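PDB 7C6O: cobalamin biosynthesis protein CobN from Mycobacterium tuberculosis, which serves as the large, catalytic subunit of cobaltochelatase, which inserts cobalt into the corrin ring during cobalamin (vitamin B12) biosynthesis. Local coordinates for residues T290-R293 against D294-C297; L462-E465 against L466-V469; P1126-M1129 against A1130-R1134. One frame throughout, in Å; residues are numbered along the deposited sequence.

Interaction 1: T290-R293 against D294-C297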
ATOM      1  N   THR A 290      -8.742 -20.108   2.940  1.00 17.76           N
ATOM      2  CA  THR A 290      -8.285 -21.410   3.411  1.00 21.64           C
ATOM      3  C   THR A 290      -8.327 -21.523   4.927  1.00 26.72           C
ATOM      4  O   THR A 290      -7.623 -22.358   5.507  1.00 30.17           O
ATOM      5  CB  THR A 290      -6.870 -21.691   2.901  1.00 20.09           C
ATOM      6  OG1 THR A 290      -5.967 -20.711   3.423  1.00 22.23           O
ATOM      7  CG2 THR A 290      -6.835 -21.640   1.385  1.00 18.54           C
ATOM      8  N   SER A 291      -9.135 -20.687   5.572  1.00 23.32           N
ATOM      9  CA  SER A 291      -9.351 -20.664   7.007  1.00 25.22           C
ATOM     10  C   SER A 291     -10.848 -20.668   7.281  1.00 23.06           C
ATOM     11  O   SER A 291     -11.636 -20.243   6.429  1.00 21.91           O
ATOM     12  CB  SER A 291      -8.697 -19.426   7.640  1.00 27.18           C
ATOM     13  OG  SER A 291      -9.000 -18.260   6.896  1.00 28.77           O
ATOM     14  N   PRO A 292     -11.271 -21.154   8.447  1.00 21.09           N
ATOM     15  CA  PRO A 292     -12.709 -21.303   8.704  1.00 20.55           C
ATOM     16  C   PRO A 292     -13.396 -19.964   8.932  1.00 19.84           C
ATOM     17  O   PRO A 292     -12.785 -18.976   9.344  1.00 20.04           O
ATOM     18  CB  PRO A 292     -12.754 -22.169   9.966  1.00 22.22           C
ATOM     19  CG  PRO A 292     -11.464 -21.880  10.655  1.00 25.07           C
ATOM     20  CD  PRO A 292     -10.455 -21.671   9.561  1.00 24.04           C
ATOM     21  N   ARG A 293     -14.706 -19.954   8.672  1.00 20.75           N
ATOM     22  CA  ARG A 293     -15.460 -18.707   8.750  1.00 19.64           C
ATOM     23  C   ARG A 293     -15.518 -18.156  10.170  1.00 21.05           C
ATOM     24  O   ARG A 293     -15.502 -16.934  10.356  1.00 22.21           O
ATOM     25  CB  ARG A 293     -16.874 -18.905   8.205  1.00 20.71           C
ATOM     26  CG  ARG A 293     -17.669 -17.608   8.089  1.00 18.65           C
ATOM     27  CD  ARG A 293     -19.086 -17.862   7.606  1.00 21.57           C
ATOM     28  NE  ARG A 293     -19.829 -16.620   7.404  1.00 23.72           N
ATOM     29  CZ  ARG A 293     -20.498 -15.986   8.362  1.00 26.20           C
ATOM     30  NH1 ARG A 293     -20.516 -16.469   9.597  1.00 28.66           N
ATOM     31  NH2 ARG A 293     -21.148 -14.863   8.086  1.00 24.81           N
ATOM     32  N   ASP A 294     -15.583 -19.025  11.183  1.00 22.72           N
ATOM     33  CA  ASP A 294     -15.679 -18.533  12.553  0.69 23.71           C
ATOM     34  C   ASP A 294     -14.454 -17.709  12.932  1.00 23.49           C
ATOM     35  O   ASP A 294     -14.572 -16.707  13.649  1.00 26.03           O
ATOM     36  CB  ASP A 294     -15.885 -19.697  13.528  0.69 25.18           C
ATOM     37  CG  ASP A 294     -14.657 -20.580  13.668  0.69 27.49           C
ATOM     38  OD1 ASP A 294     -13.885 -20.707  12.694  0.69 28.43           O
ATOM     39  OD2 ASP A 294     -14.467 -21.154  14.761  0.69 32.11           O
ATOM     40  N   GLN A 295     -13.270 -18.105  12.452  1.00 22.45           N
ATOM     41  CA  GLN A 295     -12.072 -17.312  12.720  1.00 25.78           C
ATOM     42  C   GLN A 295     -12.098 -15.992  11.962  1.00 25.07           C
ATOM     43  O   GLN A 295     -11.570 -14.985  12.449  1.00 24.20           O
ATOM     44  CB  GLN A 295     -10.815 -18.102  12.356  1.00 29.12           C
ATOM     45  CG  GLN A 295     -10.569 -19.324  13.225  1.00 38.86           C
ATOM     46  CD  GLN A 295      -9.308 -20.071  12.831  1.00 43.43           C
ATOM     47  OE1 GLN A 295      -8.489 -19.568  12.060  1.00 42.84           O
ATOM     48  NE2 GLN A 295      -9.148 -21.280  13.358  1.00 46.27           N
ATOM     49  N   TRP A 296     -12.697 -15.981  10.770  1.00 21.31           N
ATOM     50  CA  TRP A 296     -12.840 -14.740  10.016  1.00 20.96           C
ATOM     51  C   TRP A 296     -13.775 -13.769  10.726  1.00 19.92           C
ATOM     52  O   TRP A 296     -13.485 -12.571  10.813  1.00 19.77           O
ATOM     53  CB  TRP A 296     -13.344 -15.055   8.607  1.00 18.55           C
ATOM     54  CG  TRP A 296     -13.641 -13.860   7.746  1.00 16.34           C
ATOM     55  CD1 TRP A 296     -12.736 -13.030   7.145  1.00 16.41           C
ATOM     56  CD2 TRP A 296     -14.937 -13.388   7.357  1.00 16.22           C
ATOM     57  NE1 TRP A 296     -13.392 -12.062   6.417  1.00 16.44           N
ATOM     58  CE2 TRP A 296     -14.743 -12.262   6.530  1.00 15.89           C
ATOM     59  CE3 TRP A 296     -16.244 -13.806   7.632  1.00 17.56           C
ATOM     60  CZ2 TRP A 296     -15.806 -11.552   5.974  1.00 13.82           C
ATOM     61  CZ3 TRP A 296     -17.299 -13.096   7.082  1.00 19.93           C
ATOM     62  CH2 TRP A 296     -17.073 -11.982   6.262  1.00 19.45           C
ATOM     63  N   CYS A 297     -14.897 -14.267  11.249  1.00 19.21           N
ATOM     64  CA  CYS A 297     -15.828 -13.401  11.964  1.00 22.67           C
ATOM     65  C   CYS A 297     -15.240 -12.890  13.272  1.00 26.22           C
ATOM     66  O   CYS A 297     -15.557 -11.772  13.695  1.00 28.65           O
ATOM     67  CB  CYS A 297     -17.134 -14.145  12.244  1.00 27.42           C
ATOM     68  SG  CYS A 297     -18.145 -14.454  10.789  1.00 32.88           S
TER
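The backbone N-H of Cys297 bonds to Arg293 O at 2.9 Å, with an N-H...O angle of 161°, and this is the sound polar bond of the first helical turn. One residue earlier, Pro292 O takes two weaker bonds, from Gln295 N and Trp296 N. That pattern fits Pro292 as the N-cap residue, whose carbonyl begins the i to i+4 series of the helix. The pyrrolidine ring of Pro292 also carries the flat end of Gln295: the extended glutamine crosses the ring at a slant, its amide carbon CD 3.6 Å from Pro292 CG. The turn follows strand 283-289 of a mixed sheet and starts helix 293-298, one strand-to-helix passage of an alpha/beta layer. Strand 321-331 supports it from beside, with Glu330 accepting from Arg293 N and Phe328 meeting the indole of Trp296. In Arg293, CG lies anti to the backbone N (chi1 -173°) and the chain remains extended to NE, so that it reaches forward one turn, alongside Cys297. Cys297 SG sits above one face of the Arg293 guanidinium, offset toward its rim, 3.3 Å from Arg293 NH1. NH2 forms a salt bridge with Asp342. Nearer the backbone, Arg293 CG passes 4.1 Å from Trp296 CE3, and the guanidinium and indole planes stand 62° apart. Trp296 is buried, its NE1 bonding to Gly570 O.

Interaction 2: L462-E465 against L466-V469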
ATOM      1  N   LEU A 462     -28.005  -3.800   8.528  1.00 17.81           N
ATOM      2  CA  LEU A 462     -26.607  -4.035   8.844  1.00 15.13           C
ATOM      3  C   LEU A 462     -26.473  -4.995  10.022  1.00 15.93           C
ATOM      4  O   LEU A 462     -27.390  -5.124  10.837  1.00 20.29           O
ATOM      5  CB  LEU A 462     -25.922  -2.712   9.167  1.00 13.86           C
ATOM      6  CG  LEU A 462     -25.893  -1.684   8.037  1.00 18.02           C
ATOM      7  CD1 LEU A 462     -25.323  -0.366   8.535  1.00 13.95           C
ATOM      8  CD2 LEU A 462     -25.086  -2.212   6.859  1.00 17.63           C
ATOM      9  N   PRO A 463     -25.337  -5.684  10.136  1.00 17.32           N
ATOM     10  CA  PRO A 463     -25.124  -6.556  11.299  1.00 16.34           C
ATOM     11  C   PRO A 463     -25.112  -5.753  12.592  1.00 18.26           C
ATOM     12  O   PRO A 463     -24.629  -4.620  12.636  1.00 18.52           O
ATOM     13  CB  PRO A 463     -23.755  -7.191  11.026  1.00 21.25           C
ATOM     14  CG  PRO A 463     -23.524  -7.018   9.560  1.00 20.83           C
ATOM     15  CD  PRO A 463     -24.221  -5.752   9.178  1.00 17.29           C
ATOM     16  N   ALA A 464     -25.654  -6.360  13.653  1.00 18.21           N
ATOM     17  CA  ALA A 464     -25.677  -5.699  14.954  1.00 20.06           C
ATOM     18  C   ALA A 464     -24.275  -5.345  15.431  1.00 19.76           C
ATOM     19  O   ALA A 464     -24.102  -4.361  16.157  1.00 20.27           O
ATOM     20  CB  ALA A 464     -26.381  -6.586  15.983  1.00 21.04           C
ATOM     21  N   GLU A 465     -23.265  -6.127  15.036  1.00 19.60           N
ATOM     22  CA  GLU A 465     -21.888  -5.794  15.393  1.00 22.97           C
ATOM     23  C   GLU A 465     -21.536  -4.378  14.957  1.00 24.24           C
ATOM     24  O   GLU A 465     -20.821  -3.659  15.665  1.00 23.69           O
ATOM     25  CB  GLU A 465     -20.918  -6.799  14.764  1.00 23.89           C
ATOM     26  CG  GLU A 465     -20.883  -8.173  15.434  0.96 26.84           C
ATOM     27  CD  GLU A 465     -22.127  -9.004  15.166  0.46 28.92           C
ATOM     28  OE1 GLU A 465     -22.914  -8.642  14.267  1.00 28.84           O
ATOM     29  OE2 GLU A 465     -22.316 -10.025  15.862  0.66 30.80           O
ATOM     30  N   LEU A 466     -22.041  -3.954  13.799  1.00 19.02           N
ATOM     31  CA  LEU A 466     -21.738  -2.615  13.308  1.00 17.54           C
ATOM     32  C   LEU A 466     -22.706  -1.582  13.875  1.00 16.19           C
ATOM     33  O   LEU A 466     -22.287  -0.501  14.302  1.00 16.34           O
ATOM     34  CB  LEU A 466     -21.763  -2.600  11.781  1.00 14.95           C
ATOM     35  CG  LEU A 466     -21.627  -1.234  11.109  1.00 15.06           C
ATOM     36  CD1 LEU A 466     -20.331  -0.543  11.520  1.00 15.99           C
ATOM     37  CD2 LEU A 466     -21.698  -1.386   9.599  1.00 16.77           C
ATOM     38  N   THR A 467     -24.006  -1.888  13.883  1.00 15.35           N
ATOM     39  CA  THR A 467     -24.966  -0.889  14.346  1.00 16.59           C
ATOM     40  C   THR A 467     -24.824  -0.615  15.839  1.00 17.89           C
ATOM     41  O   THR A 467     -25.074   0.511  16.283  1.00 18.59           O
ATOM     42  CB  THR A 467     -26.400  -1.313  14.017  1.00 19.98           C
ATOM     43  OG1 THR A 467     -26.690  -2.577  14.627  1.00 18.54           O
ATOM     44  CG2 THR A 467     -26.592  -1.409  12.507  1.00 19.44           C
ATOM     45  N   ASP A 468     -24.412  -1.615  16.624  1.00 17.46           N
ATOM     46  CA  ASP A 468     -24.169  -1.377  18.044  1.00 19.98           C
ATOM     47  C   ASP A 468     -23.076  -0.335  18.250  1.00 18.46           C
ATOM     48  O   ASP A 468     -23.211   0.556  19.096  1.00 19.42           O
ATOM     49  CB  ASP A 468     -23.787  -2.677  18.752  1.00 21.89           C
ATOM     50  CG  ASP A 468     -24.974  -3.590  18.990  1.00 27.72           C
ATOM     51  OD1 ASP A 468     -26.121  -3.177  18.721  1.00 26.18           O
ATOM     52  OD2 ASP A 468     -24.749  -4.729  19.450  1.00 28.82           O
ATOM     53  N   VAL A 469     -21.987  -0.423  17.487  1.00 17.90           N
ATOM     54  CA  VAL A 469     -20.867   0.495  17.676  0.67 17.32           C
ATOM     55  C   VAL A 469     -21.216   1.885  17.158  1.00 17.38           C
ATOM     56  O   VAL A 469     -20.871   2.902  17.772  1.00 19.50           O
ATOM     57  CB  VAL A 469     -19.605  -0.067  16.994  0.67 16.55           C
ATOM     58  CG1 VAL A 469     -18.466   0.933  17.063  0.67 17.11           C
ATOM     59  CG2 VAL A 469     -19.203  -1.386  17.638  0.67 16.50           C
TER
HETATM   60  O   HOH W   1     -28.551  -4.043  13.125  1.00 21.95           O
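Leu462 lies over two residues of the next turn: its CB packs on the methyl of Thr467, at 3.6 Å from CG2, while its CD1 meets Leu466 CD2 at 3.9 Å. Both contacts look back from the start of helix 464-474 to the residue preceding the N-cap. The Leu462-Thr467 pair, i to i+5, joins that residue to the fourth of the helix and so has the spacing of a hydrophobic staple, here made through the threonine methyl; the Leu462-Leu466 contact adds to it. Thr467 can serve it because its methyl is anti to the carbonyl carbon, whereas OG1 lies between the backbone N and the carbonyl carbon (chi1 58°) and so faces another way. A water links that hydroxyl to the loop, at 2.8 Å from Thr467 OG1 and donating to Leu462 O. Pro463 is the N-cap residue, and its carbonyl oxygen accepts two backbone bonds. Thr467 N comes to Pro463 O at 3.1 Å, in the carbonyl plane and with an N-H...O angle of 167°; Leu466 N approaches Pro463 O at 2.9 Å from above that plane, on a more bent path. Ala464 O then receives Asp468 N at 2.8 Å. The ring of Pro463 touches Ala573 and Ser574 in the loop before helix 576-581. Glu465, in the first turn, would probably interact favourably with the helix dipole. The chemistry thus splits in two: polar bonding secures the helix start, with Pro463 O held by two N-H donors and the loop carbonyl Leu462 O tied through water to Thr467 OG1, while the apolar contacts of Leu462 and Leu466 pack against Ala579.

Interaction 3: P1126-M1129 against A1130-R1134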
ATOM      1  N   PRO A1126      12.294  30.495  -3.585  1.00 14.65           N
ATOM      2  CA  PRO A1126      11.414  31.254  -4.490  1.00 15.14           C
ATOM      3  C   PRO A1126      10.987  30.470  -5.717  1.00 14.54           C
ATOM      4  O   PRO A1126       9.906  30.733  -6.259  1.00 16.20           O
ATOM      5  CB  PRO A1126      12.263  32.482  -4.861  1.00 17.00           C
ATOM      6  CG  PRO A1126      13.677  32.089  -4.558  1.00 17.91           C
ATOM      7  CD  PRO A1126      13.594  31.156  -3.386  1.00 16.88           C
ATOM      8  N   ARG A1127      11.791  29.501  -6.165  1.00 13.94           N
ATOM      9  CA  ARG A1127      11.395  28.685  -7.309  1.00 13.84           C
ATOM     10  C   ARG A1127      10.192  27.812  -6.974  1.00 17.09           C
ATOM     11  O   ARG A1127       9.286  27.651  -7.801  1.00 17.20           O
ATOM     12  CB  ARG A1127      12.569  27.822  -7.777  1.00 17.33           C
ATOM     13  CG  ARG A1127      13.677  28.597  -8.476  1.00 22.61           C
ATOM     14  CD  ARG A1127      14.797  27.669  -8.926  1.00 25.21           C
ATOM     15  NE  ARG A1127      14.279  26.489  -9.615  0.82 29.73           N
ATOM     16  CZ  ARG A1127      13.909  26.467 -10.892  0.49 31.12           C
ATOM     17  NH1 ARG A1127      13.997  27.566 -11.630  0.63 30.43           N
ATOM     18  NH2 ARG A1127      13.448  25.348 -11.432  1.00 30.82           N
ATOM     19  N   TRP A1128      10.163  27.242  -5.766  1.00 14.44           N
ATOM     20  CA  TRP A1128       9.025  26.417  -5.373  1.00 13.02           C
ATOM     21  C   TRP A1128       7.791  27.266  -5.101  1.00 13.58           C
ATOM     22  O   TRP A1128       6.677  26.889  -5.483  1.00 15.26           O
ATOM     23  CB  TRP A1128       9.367  25.579  -4.142  1.00 11.55           C
ATOM     24  CG  TRP A1128       8.215  24.728  -3.704  1.00 11.23           C
ATOM     25  CD1 TRP A1128       7.842  23.523  -4.225  1.00 14.45           C
ATOM     26  CD2 TRP A1128       7.265  25.033  -2.677  1.00 12.80           C
ATOM     27  NE1 TRP A1128       6.724  23.053  -3.580  1.00 13.82           N
ATOM     28  CE2 TRP A1128       6.351  23.961  -2.623  1.00 16.29           C
ATOM     29  CE3 TRP A1128       7.101  26.106  -1.796  1.00 12.16           C
ATOM     30  CZ2 TRP A1128       5.289  23.930  -1.721  1.00 16.76           C
ATOM     31  CZ3 TRP A1128       6.048  26.071  -0.898  1.00 15.37           C
ATOM     32  CH2 TRP A1128       5.155  24.992  -0.869  1.00 16.19           C
ATOM     33  N   MET A1129       7.962  28.410  -4.431  1.00 14.60           N
ATOM     34  CA  MET A1129       6.815  29.273  -4.168  1.00 17.04           C
ATOM     35  C   MET A1129       6.201  29.777  -5.468  1.00 14.79           C
ATOM     36  O   MET A1129       4.973  29.813  -5.608  1.00 14.11           O
ATOM     37  CB  MET A1129       7.222  30.440  -3.268  1.00 17.20           C
ATOM     38  CG  MET A1129       7.644  30.014  -1.872  1.00 17.07           C
ATOM     39  SD  MET A1129       7.825  31.390  -0.720  1.00 18.85           S
ATOM     40  CE  MET A1129       6.133  31.981  -0.643  1.00 20.95           C
ATOM     41  N   ALA A1130       7.038  30.155  -6.438  1.00 15.94           N
ATOM     42  CA  ALA A1130       6.516  30.602  -7.725  1.00 16.64           C
ATOM     43  C   ALA A1130       5.815  29.464  -8.457  1.00 18.55           C
ATOM     44  O   ALA A1130       4.802  29.684  -9.132  1.00 15.62           O
ATOM     45  CB  ALA A1130       7.646  31.183  -8.575  1.00 14.88           C
ATOM     46  N   ALA A1131       6.334  28.240  -8.324  1.00 17.13           N
ATOM     47  CA  ALA A1131       5.693  27.085  -8.946  1.00 17.47           C
ATOM     48  C   ALA A1131       4.303  26.842  -8.371  1.00 16.55           C
ATOM     49  O   ALA A1131       3.362  26.534  -9.113  1.00 15.66           O
ATOM     50  CB  ALA A1131       6.566  25.841  -8.775  1.00 15.52           C
ATOM     51  N   MET A1132       4.150  26.963  -7.051  1.00 15.30           N
ATOM     52  CA  MET A1132       2.828  26.780  -6.462  1.00 15.91           C
ATOM     53  C   MET A1132       1.874  27.897  -6.869  1.00 17.34           C
ATOM     54  O   MET A1132       0.669  27.657  -7.014  1.00 15.43           O
ATOM     55  CB  MET A1132       2.932  26.692  -4.939  1.00 14.52           C
ATOM     56  CG  MET A1132       3.784  25.533  -4.431  1.00 15.83           C
ATOM     57  SD  MET A1132       3.156  23.900  -4.898  1.00 15.47           S
ATOM     58  CE  MET A1132       4.190  23.501  -6.309  1.00 14.96           C
ATOM     59  N   ARG A1133       2.387  29.111  -7.076  1.00 12.59           N
ATOM     60  CA  ARG A1133       1.534  30.200  -7.531  1.00 13.36           C
ATOM     61  C   ARG A1133       1.077  30.022  -8.972  1.00 18.70           C
ATOM     62  O   ARG A1133       0.245  30.807  -9.440  1.00 20.21           O
ATOM     63  CB  ARG A1133       2.251  31.543  -7.370  1.00 17.87           C
ATOM     64  CG  ARG A1133       2.356  31.999  -5.924  1.00 17.40           C
ATOM     65  CD  ARG A1133       2.700  33.473  -5.828  1.00 20.95           C
ATOM     66  NE  ARG A1133       4.024  33.760  -6.367  1.00 25.08           N
ATOM     67  CZ  ARG A1133       5.140  33.752  -5.646  1.00 24.41           C
ATOM     68  NH1 ARG A1133       5.094  33.472  -4.350  1.00 23.88           N
ATOM     69  NH2 ARG A1133       6.302  34.027  -6.220  1.00 25.91           N
ATOM     70  N   ARG A1134       1.594  29.024  -9.682  1.00 18.36           N
ATOM     71  CA  ARG A1134       1.061  28.647 -10.983  1.00 17.93           C
ATOM     72  C   ARG A1134      -0.088  27.655 -10.880  1.00 18.08           C
ATOM     73  O   ARG A1134      -0.641  27.263 -11.911  1.00 19.42           O
ATOM     74  CB  ARG A1134       2.162  28.049 -11.865  1.00 20.09           C
ATOM     75  CG  ARG A1134       3.301  28.999 -12.179  1.00 20.40           C
ATOM     76  CD  ARG A1134       4.163  28.462 -13.305  1.00 23.79           C
ATOM     77  NE  ARG A1134       4.791  27.191 -12.963  1.00 24.58           N
ATOM     78  CZ  ARG A1134       6.000  27.081 -12.421  1.00 27.06           C
ATOM     79  NH1 ARG A1134       6.711  28.170 -12.155  1.00 26.35           N
ATOM     80  NH2 ARG A1134       6.496  25.883 -12.144  1.00 23.33           N
TER
HETATM   81  O   HOH W   2       8.734  33.420  -5.354  1.00 27.58           O
HETATM   82  O   HOH W   3       9.325  27.894 -10.588  1.00 27.03           O
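Met1132 lays its CG over one face of the Trp1128 indole, 3.6 Å from the centroid of the six-membered ring and 19° off the normal, a CH-pi contact. The bend at chi2 (-62°) places Met1132 SD 4.4 Å from the centroid of the Trp1128 five-membered ring, an oblique Met-aromatic contact, while chi3 sets CE, which comes near Trp1128 NE1. Backbone bonding joins the halves through four successive i to i+4 bonds, from Ala1130 N to Pro1126 O at 2.9 Å through to Arg1133 N with Met1129 O at 3.1 Å. Solvent adds to these: Pro1126 O and Arg1127 O each accept from a water as well as a backbone N-H; the water on Pro1126 O bonds to Arg1133 NH2 at 2.7 Å, the other to Arg1134 NH1. Arg1133 curls back so that Met1129 O lies over one face of its guanidinium, and its NH1 bonds to Asn1178 and passes 3.9 Å from Met1129 CB. This short helix is wedged in a helical bundle: Met1143 of helix 1136-1157 touches Trp1128, Met1129 and Met1132, Tyr1172 of helix 1162-1174 meets Trp1128 and Met1129, and helix 1176-1185 packs against Met1129 and Arg1133.

Interactions 1 and 2 are neighbours in space, with centres 19 Å apart and nearest atoms about 7 Å apart, although they do not touch. A shared stretch of chain connects them: Lys567, Gly570 and Ser572 meet Trp296 of interaction 1, and Ala573, Ser574 and Ala579 follow directly against interaction 2. Both are helix starts with a proline at the N-cap. Interaction 3 is remote, its centre 53 Å from that of interaction 1, across the chain's centre, and 49 Å from that of interaction 2. The sodium site of Asp125 and Ser127 includes no residue of the three contacts; none holds a residue known to bind metal, so they probably act as structural packing.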